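Long-range contacts in OBCA, Oxalate Biosynthetic Component A (Burkholderia glumae, PDB 4NNB), which belongs to the oxalate biosynthetic component A family, pairing a family-specific N-terminal domain with a TIM-barrel domain that holds a magnesium ion and an oxaloacetate ion: residues F23-I28 / R154-L159; R62-G67 / A181-C186; A271-L276 / Q518-F523. One frame throughout, in Å; residues are numbered along the deposited sequence.

Contact 1: F23-I28 / R154-L159; sequences FEATFI and RQHHYL
Thr26 turns its hydroxyl into the space between its own backbone N and carbonyl carbon (chi1 57°), and from there OG1 faces the backbone of His156-Tyr158. Phe27 and Tyr158 are set differently: each holds its ring carbon CG anti to the backbone N, and the two rings are thereby laid one on the other.

The hydroxyl works in both directions. Thr26 OG1 donates to His156 O at 2.6 Å, approaching somewhat out of the carbonyl plane, and accepts a weak bond from Tyr158 N at 3.0 Å. One threonine oxygen thus occupies two polar backbone atoms on the edge of strand 155-159 turned away from strand 62-66. The imidazole of His156 returns the grip: Thr26 N donates to His156 ND1 at 3.2 Å, tilted 21° from the ring plane, while the methyl of Ala25 sits over one face of the same ring in a CH-pi contact, CB 3.9 Å from the centroid. A water adds a further link, accepting from His156 N and donating to Glu24 O.

Beyond the polar cluster, Phe27 and Tyr158 form an offset stack with nearly parallel planes and centroids 4.2 Å apart. Phe27 CD1 and Tyr158 CE2 each lie over the rim of the other ring, 3.4 Å above its plane. Phe27 O, close to His156 CE1, is buried by the contact and has no polar partner in the model.

The arrangement joins two small antiparallel sheets through side-chain-to-backbone bonds, a water and an aromatic stack rather than strand pairing. Strand 27-29 is an outer strand of one and pairs with strand 189-191; strand 155-159 borders the other and pairs with strand 62-66. Val57 of strand 55-57 touches both stacked rings, and helix 125-137 packs against Leu159.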
loop_
_atom_site.group_PDB
_atom_site.type_symbol
_atom_site.label_atom_id
_atom_site.label_comp_id
_atom_site.label_asym_id
_atom_site.label_seq_id
_atom_site.Cartn_x
_atom_site.Cartn_y
_atom_site.Cartn_z
ATOM N N PHE A 23 -15.544 -0.957 12.653
ATOM C CA PHE A 23 -16.618 -1.183 13.610
ATOM C C PHE A 23 -16.105 -1.252 15.045
ATOM O O PHE A 23 -16.890 -1.440 15.968
ATOM C CB PHE A 23 -17.393 -2.455 13.267
ATOM C CG PHE A 23 -17.957 -2.459 11.878
ATOM C CD1 PHE A 23 -19.023 -1.634 11.543
ATOM C CD2 PHE A 23 -17.420 -3.286 10.905
ATOM C CE1 PHE A 23 -19.545 -1.643 10.255
ATOM C CE2 PHE A 23 -17.928 -3.297 9.613
ATOM C CZ PHE A 23 -18.990 -2.480 9.287
ATOM N N GLU A 24 -14.797 -1.105 15.230
ATOM C CA GLU A 24 -14.222 -1.092 16.575
ATOM C C GLU A 24 -14.084 0.332 17.067
ATOM O O GLU A 24 -14.025 1.268 16.265
ATOM C CB GLU A 24 -12.857 -1.812 16.635
ATOM C CG GLU A 24 -12.978 -3.346 16.668
ATOM C CD GLU A 24 -11.747 -4.074 17.242
ATOM O OE1 GLU A 24 -10.669 -3.462 17.418
ATOM O OE2 GLU A 24 -11.879 -5.287 17.523
ATOM N N ALA A 25 -14.034 0.493 18.389
ATOM C CA ALA A 25 -13.851 1.803 19.001
ATOM C C ALA A 25 -12.599 2.482 18.468
ATOM O O ALA A 25 -11.597 1.824 18.194
ATOM C CB ALA A 25 -13.772 1.672 20.504
ATOM N N THR A 26 -12.650 3.804 18.344
ATOM C CA THR A 26 -11.514 4.551 17.820
ATOM C C THR A 26 -10.983 5.543 18.835
ATOM O O THR A 26 -10.022 6.266 18.567
ATOM C CB THR A 26 -11.872 5.287 16.516
ATOM O OG1 THR A 26 -12.992 6.160 16.746
ATOM C CG2 THR A 26 -12.222 4.283 15.421
ATOM N N PHE A 27 -11.603 5.567 20.009
ATOM C CA PHE A 27 -11.161 6.442 21.090
ATOM C C PHE A 27 -11.373 5.748 22.430
ATOM O O PHE A 27 -12.435 5.166 22.689
ATOM C CB PHE A 27 -11.918 7.774 21.051
ATOM C CG PHE A 27 -11.611 8.698 22.210
ATOM C CD1 PHE A 27 -10.376 9.327 22.312
ATOM C CD2 PHE A 27 -12.569 8.951 23.181
ATOM C CE1 PHE A 27 -10.095 10.180 23.370
ATOM C CE2 PHE A 27 -12.295 9.806 24.246
ATOM C CZ PHE A 27 -11.059 10.422 24.339
ATOM N N ILE A 28 -10.341 5.785 23.265
ATOM C CA ILE A 28 -10.408 5.218 24.603
ATOM C C ILE A 28 -10.089 6.323 25.585
ATOM O O ILE A 28 -8.951 6.779 25.659
ATOM C CB ILE A 28 -9.391 4.070 24.787
ATOM C CG1 ILE A 28 -9.644 2.967 23.757
ATOM C CG2 ILE A 28 -9.462 3.516 26.200
ATOM C CD1 ILE A 28 -8.560 1.904 23.687
ATOM N N ARG A 154 -24.369 0.778 13.997
ATOM C CA ARG A 154 -23.415 1.116 15.056
ATOM C C ARG A 154 -22.145 1.782 14.528
ATOM O O ARG A 154 -21.785 1.610 13.365
ATOM C CB ARG A 154 -23.023 -0.149 15.823
ATOM C CG ARG A 154 -24.192 -1.059 16.175
ATOM C CD ARG A 154 -23.699 -2.350 16.826
ATOM N NE ARG A 154 -24.798 -3.248 17.165
ATOM C CZ ARG A 154 -25.409 -3.262 18.345
ATOM N NH1 ARG A 154 -25.023 -2.426 19.303
ATOM N NH2 ARG A 154 -26.403 -4.111 18.569
ATOM N N GLN A 155 -21.467 2.529 15.399
ATOM C CA GLN A 155 -20.177 3.140 15.081
ATOM C C GLN A 155 -19.599 3.808 16.321
ATOM O O GLN A 155 -20.323 4.165 17.256
ATOM C CB GLN A 155 -20.308 4.195 13.968
ATOM C CG GLN A 155 -20.916 5.503 14.451
ATOM C CD GLN A 155 -21.388 6.405 13.330
ATOM O OE1 GLN A 155 -22.579 6.697 13.216
ATOM N NE2 GLN A 155 -20.454 6.865 12.508
ATOM N N HIS A 156 -18.285 3.989 16.310
ATOM C CA HIS A 156 -17.595 4.672 17.377
ATOM C C HIS A 156 -16.452 5.418 16.717
ATOM O O HIS A 156 -15.311 4.940 16.694
ATOM C CB HIS A 156 -17.070 3.654 18.387
ATOM C CG HIS A 156 -16.626 4.263 19.676
ATOM N ND1 HIS A 156 -15.357 4.756 19.867
ATOM C CD2 HIS A 156 -17.296 4.465 20.836
ATOM C CE1 HIS A 156 -15.259 5.239 21.096
ATOM N NE2 HIS A 156 -16.421 5.079 21.699
ATOM N N HIS A 157 -16.766 6.588 16.169
ATOM C CA HIS A 157 -15.831 7.310 15.315
ATOM C C HIS A 157 -15.415 8.652 15.906
ATOM O O HIS A 157 -16.262 9.510 16.189
ATOM C CB HIS A 157 -16.420 7.479 13.908
ATOM C CG HIS A 157 -16.578 6.185 13.170
ATOM N ND1 HIS A 157 -17.428 6.038 12.096
ATOM C CD2 HIS A 157 -15.985 4.981 13.352
ATOM C CE1 HIS A 157 -17.357 4.795 11.652
ATOM N NE2 HIS A 157 -16.491 4.134 12.396
ATOM N N TYR A 158 -14.102 8.820 16.069
ATOM C CA TYR A 158 -13.523 9.954 16.790
ATOM C C TYR A 158 -12.648 10.860 15.909
ATOM O O TYR A 158 -11.855 10.385 15.097
ATOM C CB TYR A 158 -12.711 9.415 17.977
ATOM C CG TYR A 158 -11.902 10.434 18.758
ATOM C CD1 TYR A 158 -10.594 10.737 18.402
ATOM C CD2 TYR A 158 -12.438 11.065 19.872
ATOM C CE1 TYR A 158 -9.850 11.651 19.123
ATOM C CE2 TYR A 158 -11.706 11.985 20.601
ATOM C CZ TYR A 158 -10.414 12.273 20.224
ATOM O OH TYR A 158 -9.683 13.187 20.953
ATOM N N LEU A 159 -12.791 12.169 16.092
ATOM C CA LEU A 159 -11.915 13.148 15.455
ATOM C C LEU A 159 -11.076 13.827 16.555
ATOM O O LEU A 159 -11.621 14.233 17.573
ATOM C CB LEU A 159 -12.753 14.181 14.696
ATOM C CG LEU A 159 -13.709 13.607 13.643
ATOM C CD1 LEU A 159 -14.534 14.695 12.966
ATOM C CD2 LEU A 159 -12.946 12.783 12.603
HETATM O O HOH W 1 -16.642 2.111 14.961
#

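Contact 2: R62-G67 / A181-C186; sequences RLLQVG and AGWIAC
Leu63 and Ile184 exchange two backbone hydrogen bonds, Leu63 N to Ile184 O at 2.8 Å and Ile184 N to Leu63 O at 2.9 Å. They form the hydrogen-bonded pair of a short antiparallel strand pairing in the three-stranded sheet where strand 62-66 is central and strand 184-185 lies at one border. Arg62 and Ala185 make the adjoining non-hydrogen-bonded pair. Beyond Leu63 and Ile184 a water links the two chain segments, accepting from Gln65 N and donating to Gly182 O. Gly182 closes helix 172-180 with a Schellman motif; its positive phi (115°) turns the chain from helix toward strand.

Arg62 bends at chi2 (-70°), which lays its guanidinium beside strand 184-185 with the methyl of Ala185 over one face. NE meanwhile forms a salt bridge with Glu179 of the preceding helix, so the same side chain ties the strand to that helix. Between helix and sheet lies the buried indole of Trp183, with Met178, Trp140 and Leu159 also against it. On the face bearing Leu63, Leu63 CB touches Cys186 SG at 3.4 Å. Leu64 CB stands almost exactly over the six-membered ring of Trp183, 3.5 Å from its centroid and 4° from the normal.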
loop_
_atom_site.group_PDB
_atom_site.type_symbol
_atom_site.label_atom_id
_atom_site.label_comp_id
_atom_site.label_asym_id
_atom_site.label_seq_id
_atom_site.Cartn_x
_atom_site.Cartn_y
_atom_site.Cartn_z
ATOM N N ARG A 62 -13.979 15.165 19.176
ATOM C CA ARG A 62 -15.404 14.873 19.056
ATOM C C ARG A 62 -15.606 13.397 18.716
ATOM O O ARG A 62 -14.826 12.807 17.950
ATOM C CB ARG A 62 -16.089 15.764 18.008
ATOM C CG ARG A 62 -16.093 17.261 18.317
ATOM C CD ARG A 62 -17.008 17.601 19.494
ATOM N NE ARG A 62 -16.995 19.031 19.802
ATOM C CZ ARG A 62 -16.047 19.647 20.508
ATOM N NH1 ARG A 62 -15.006 18.972 20.990
ATOM N NH2 ARG A 62 -16.140 20.949 20.735
ATOM N N LEU A 63 -16.645 12.805 19.300
ATOM C CA LEU A 63 -16.948 11.392 19.089
ATOM C C LEU A 63 -18.374 11.249 18.609
ATOM O O LEU A 63 -19.298 11.794 19.221
ATOM C CB LEU A 63 -16.761 10.593 20.387
ATOM C CG LEU A 63 -17.240 9.130 20.394
ATOM C CD1 LEU A 63 -16.358 8.251 19.512
ATOM C CD2 LEU A 63 -17.290 8.567 21.814
ATOM N N LEU A 64 -18.549 10.549 17.492
ATOM C CA LEU A 64 -19.871 10.167 17.029
ATOM C C LEU A 64 -20.056 8.686 17.351
ATOM O O LEU A 64 -19.355 7.825 16.796
ATOM C CB LEU A 64 -20.021 10.412 15.514
ATOM C CG LEU A 64 -21.406 10.076 14.939
ATOM C CD1 LEU A 64 -22.495 10.884 15.671
ATOM C CD2 LEU A 64 -21.472 10.292 13.415
ATOM N N GLN A 65 -20.998 8.389 18.241
ATOM C CA GLN A 65 -21.135 7.034 18.760
ATOM C C GLN A 65 -22.581 6.545 18.736
ATOM O O GLN A 65 -23.493 7.251 19.163
ATOM C CB GLN A 65 -20.543 6.975 20.172
ATOM C CG GLN A 65 -21.317 6.141 21.176
ATOM C CD GLN A 65 -20.574 6.006 22.498
ATOM O OE1 GLN A 65 -19.940 6.952 22.970
ATOM N NE2 GLN A 65 -20.646 4.827 23.097
ATOM N N VAL A 66 -22.783 5.341 18.207
ATOM C CA VAL A 66 -24.107 4.724 18.162
ATOM C C VAL A 66 -24.004 3.250 18.540
ATOM O O VAL A 66 -23.192 2.516 17.967
ATOM C CB VAL A 66 -24.742 4.786 16.757
ATOM C CG1 VAL A 66 -26.087 4.073 16.763
ATOM C CG2 VAL A 66 -24.910 6.216 16.283
ATOM N N GLY A 67 -24.828 2.828 19.499
ATOM C CA GLY A 67 -24.907 1.440 19.921
ATOM C C GLY A 67 -23.560 0.797 20.172
ATOM O O GLY A 67 -23.209 -0.196 19.526
ATOM N N ALA A 181 -25.574 17.075 15.096
ATOM C CA ALA A 181 -25.659 15.763 14.459
ATOM C C ALA A 181 -25.226 14.645 15.411
ATOM O O ALA A 181 -25.346 13.463 15.084
ATOM C CB ALA A 181 -24.828 15.735 13.176
ATOM N N GLY A 182 -24.708 15.007 16.580
ATOM C CA GLY A 182 -24.374 14.004 17.577
ATOM C C GLY A 182 -22.904 13.872 17.912
ATOM O O GLY A 182 -22.536 13.053 18.759
ATOM N N TRP A 183 -22.053 14.659 17.261
ATOM C CA TRP A 183 -20.638 14.650 17.617
ATOM C C TRP A 183 -20.476 15.259 19.011
ATOM O O TRP A 183 -20.847 16.413 19.240
ATOM C CB TRP A 183 -19.793 15.401 16.582
ATOM C CG TRP A 183 -19.730 14.695 15.249
ATOM C CD1 TRP A 183 -20.600 14.824 14.203
ATOM C CD2 TRP A 183 -18.736 13.749 14.829
ATOM N NE1 TRP A 183 -20.205 14.016 13.161
ATOM C CE2 TRP A 183 -19.066 13.346 13.524
ATOM C CE3 TRP A 183 -17.601 13.206 15.435
ATOM C CZ2 TRP A 183 -18.296 12.411 12.814
ATOM C CZ3 TRP A 183 -16.842 12.279 14.733
ATOM C CH2 TRP A 183 -17.190 11.894 13.441
ATOM N N ILE A 184 -19.927 14.482 19.940
ATOM C CA ILE A 184 -19.865 14.911 21.340
ATOM C C ILE A 184 -18.431 15.184 21.784
ATOM O O ILE A 184 -17.504 14.441 21.439
ATOM C CB ILE A 184 -20.546 13.874 22.273
ATOM C CG1 ILE A 184 -22.036 13.777 21.942
ATOM C CG2 ILE A 184 -20.383 14.243 23.730
ATOM C CD1 ILE A 184 -22.843 13.041 22.993
ATOM N N ALA A 185 -18.258 16.266 22.537
ATOM C CA ALA A 185 -16.966 16.653 23.105
ATOM C C ALA A 185 -16.343 15.541 23.954
ATOM O O ALA A 185 -17.031 14.886 24.735
ATOM C CB ALA A 185 -17.126 17.925 23.934
ATOM N N CYS A 186 -15.035 15.341 23.809
ATOM C CA CYS A 186 -14.359 14.260 24.514
ATOM C C CYS A 186 -13.324 14.750 25.523
ATOM O O CYS A 186 -12.714 15.807 25.353
ATOM C CB CYS A 186 -13.674 13.321 23.521
ATOM S SG CYS A 186 -14.807 12.304 22.574
HETATM O O HOH W 2 -22.049 10.493 19.766
#

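Contact 3: A271-L276 / Q518-F523; sequences AAILNL and QVRDMF
Arg520 NH1 is the polar atom at the centre of this contact, held by two partners: it donates to Ala271 O at 3.1 Å and forms a salt bridge with Glu307, the residue just before strand 308-311. The first bond is fairly straight at the hydrogen (158°), and the oxygen lies close to the guanidinium plane, at its edge. Seen from the acceptor the geometry is less regular, because NH1 stands well above the plane of the Ala271 carbonyl rather than along a lone pair. Ala272 O lies at the same guanidinium edge and is hydrogen-bonded by Lys266 of helix 255-268. Lys266 NZ also comes close to Arg520 NH1; the carboxylate of Glu307 probably offsets this meeting of like charges. Glu307 uses its other oxygen to accept from Leu274 N, so a single acid holds both the arginine and the start of the strand.

The setting is the TIM barrel, where a strand of the barrel wall meets a helix packed at its N-terminal end. Strand 273-276 runs parallel to its neighbours, strands 222-229 and 308-311, and helix 516-523 lies near the chain's C-terminus. Asn275, further along the strand, makes a weak hydrogen bond to His224, which with His226 and Glu475 binds the magnesium ion.

Apolar contacts line the chain of Arg520. It runs out past Ile273 in the opposite sense and bends at chi3 (68°), which brings NH1 back to the two alanine carbonyls. Its methylene CG packs on Ile273, 3.5 Å from CD1. That same methyl reaches Val519 CG1 at 3.7 Å, so Ile273 CD1 touches two consecutive residues of the helix. Val519 CG1 also lies over one face of the Phe523 ring, one turn further along, 3.4 Å above its plane.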
loop_
_atom_site.group_PDB
_atom_site.type_symbol
_atom_site.label_atom_id
_atom_site.label_comp_id
_atom_site.label_asym_id
_atom_site.label_seq_id
_atom_site.Cartn_x
_atom_site.Cartn_y
_atom_site.Cartn_z
ATOM N N ALA A 271 -6.402 -18.255 -15.223
ATOM C CA ALA A 271 -5.442 -17.456 -15.985
ATOM C C ALA A 271 -4.599 -16.542 -15.095
ATOM O O ALA A 271 -3.657 -15.916 -15.581
ATOM C CB ALA A 271 -6.161 -16.609 -17.011
ATOM N N ALA A 272 -4.974 -16.427 -13.824
ATOM C CA ALA A 272 -4.325 -15.470 -12.923
ATOM C C ALA A 272 -2.822 -15.640 -12.945
ATOM O O ALA A 272 -2.307 -16.762 -12.833
ATOM C CB ALA A 272 -4.832 -15.627 -11.518
ATOM N N ILE A 273 -2.123 -14.522 -13.101
ATOM C CA ILE A 273 -0.666 -14.519 -13.025
ATOM C C ILE A 273 -0.259 -14.010 -11.654
ATOM O O ILE A 273 -0.388 -12.817 -11.354
ATOM C CB ILE A 273 -0.059 -13.620 -14.101
ATOM C CG1 ILE A 273 -0.526 -14.084 -15.483
ATOM C CG2 ILE A 273 1.474 -13.637 -14.008
ATOM C CD1 ILE A 273 -0.136 -13.154 -16.596
ATOM N N LEU A 274 0.201 -14.922 -10.809
ATOM C CA LEU A 274 0.563 -14.559 -9.450
ATOM C C LEU A 274 2.048 -14.210 -9.347
ATOM O O LEU A 274 2.920 -14.946 -9.833
ATOM C CB LEU A 274 0.181 -15.677 -8.477
ATOM C CG LEU A 274 -1.320 -15.980 -8.338
ATOM C CD1 LEU A 274 -1.560 -16.860 -7.113
ATOM C CD2 LEU A 274 -2.181 -14.704 -8.272
ATOM N N ASN A 275 2.309 -13.060 -8.744
ATOM C CA ASN A 275 3.655 -12.536 -8.522
ATOM C C ASN A 275 3.901 -12.528 -6.999
ATOM O O ASN A 275 3.456 -11.622 -6.276
ATOM C CB ASN A 275 3.733 -11.127 -9.150
ATOM C CG ASN A 275 5.051 -10.404 -8.875
ATOM O OD1 ASN A 275 5.879 -10.851 -8.078
ATOM N ND2 ASN A 275 5.238 -9.264 -9.537
ATOM N N LEU A 276 4.593 -13.548 -6.500
ATOM C CA LEU A 276 4.756 -13.680 -5.056
ATOM C C LEU A 276 5.935 -12.861 -4.522
ATOM O O LEU A 276 7.058 -12.964 -5.016
ATOM C CB LEU A 276 4.879 -15.153 -4.644
ATOM C CG LEU A 276 3.584 -15.913 -4.321
ATOM C CD1 LEU A 276 2.465 -15.619 -5.306
ATOM C CD2 LEU A 276 3.809 -17.410 -4.172
ATOM N N GLN A 518 -3.303 -12.898 -22.215
ATOM C CA GLN A 518 -2.371 -12.357 -23.195
ATOM C C GLN A 518 -0.953 -12.195 -22.647
ATOM O O GLN A 518 0.027 -12.457 -23.350
ATOM C CB GLN A 518 -2.858 -11.005 -23.696
ATOM C CG GLN A 518 -4.142 -11.061 -24.519
ATOM C CD GLN A 518 -4.641 -9.681 -24.835
ATOM O OE1 GLN A 518 -5.084 -8.947 -23.943
ATOM N NE2 GLN A 518 -4.546 -9.296 -26.102
ATOM N N VAL A 519 -0.843 -11.728 -21.404
ATOM C CA VAL A 519 0.471 -11.546 -20.788
ATOM C C VAL A 519 1.165 -12.899 -20.645
ATOM O O VAL A 519 2.352 -13.012 -20.961
ATOM C CB VAL A 519 0.389 -10.770 -19.429
ATOM C CG1 VAL A 519 1.749 -10.797 -18.678
ATOM C CG2 VAL A 519 -0.037 -9.340 -19.670
ATOM N N ARG A 520 0.425 -13.917 -20.199
ATOM C CA ARG A 520 0.961 -15.270 -20.050
ATOM C C ARG A 520 1.521 -15.753 -21.362
ATOM O O ARG A 520 2.619 -16.302 -21.425
ATOM C CB ARG A 520 -0.122 -16.283 -19.679
ATOM C CG ARG A 520 -0.900 -15.997 -18.443
ATOM C CD ARG A 520 -1.805 -17.169 -18.134
ATOM N NE ARG A 520 -0.991 -18.310 -17.760
ATOM C CZ ARG A 520 -0.748 -18.660 -16.505
ATOM N NH1 ARG A 520 -1.291 -17.974 -15.504
ATOM N NH2 ARG A 520 0.020 -19.709 -16.253
ATOM N N ASP A 521 0.743 -15.571 -22.420
ATOM C CA ASP A 521 1.164 -16.083 -23.705
ATOM C C ASP A 521 2.379 -15.330 -24.230
ATOM O O ASP A 521 3.373 -15.936 -24.629
ATOM C CB ASP A 521 0.033 -16.028 -24.721
ATOM C CG ASP A 521 0.463 -16.565 -26.057
ATOM O OD1 ASP A 521 0.645 -17.798 -26.155
ATOM O OD2 ASP A 521 0.663 -15.756 -26.986
ATOM N N MET A 522 2.308 -14.008 -24.206
ATOM C CA MET A 522 3.371 -13.195 -24.770
ATOM C C MET A 522 4.673 -13.200 -23.956
ATOM O O MET A 522 5.746 -12.974 -24.506
ATOM C CB MET A 522 2.878 -11.767 -24.982
ATOM C CG MET A 522 1.874 -11.643 -26.119
ATOM S SD MET A 522 0.655 -10.325 -25.876
ATOM C CE MET A 522 1.667 -8.850 -25.976
ATOM N N PHE A 523 4.591 -13.457 -22.656
ATOM C CA PHE A 523 5.799 -13.424 -21.838
ATOM C C PHE A 523 6.347 -14.834 -21.610
ATOM O O PHE A 523 7.360 -15.009 -20.926
ATOM C CB PHE A 523 5.546 -12.721 -20.495
ATOM C CG PHE A 523 5.175 -11.253 -20.618
ATOM C CD1 PHE A 523 4.902 -10.669 -21.861
ATOM C CD2 PHE A 523 5.102 -10.461 -19.486
ATOM C CE1 PHE A 523 4.557 -9.326 -21.964
ATOM C CE2 PHE A 523 4.771 -9.121 -19.579
ATOM C CZ PHE A 523 4.488 -8.551 -20.823
#

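Contacts 1 and 2 belong together: their centres are about 9 Å apart, and they share one antiparallel sheet, in which 155-159 of contact 1 neighbours 62-66 of contact 2. Contact 1 is the buried member, joining that sheet to its neighbour through a hydroxyl, an imidazole and stacked aromatics; contact 2, only partly buried, is true strand pairing at the sheet's border. Contact 3 stands apart in the barrel domain, its centre about 42 and 49 Å from those of contacts 1 and 2 and on the opposite side of the chain's centre. Also buried, it sets a helix against a parallel strand and relies on an arginine bonded to a backbone carbonyl and an acid.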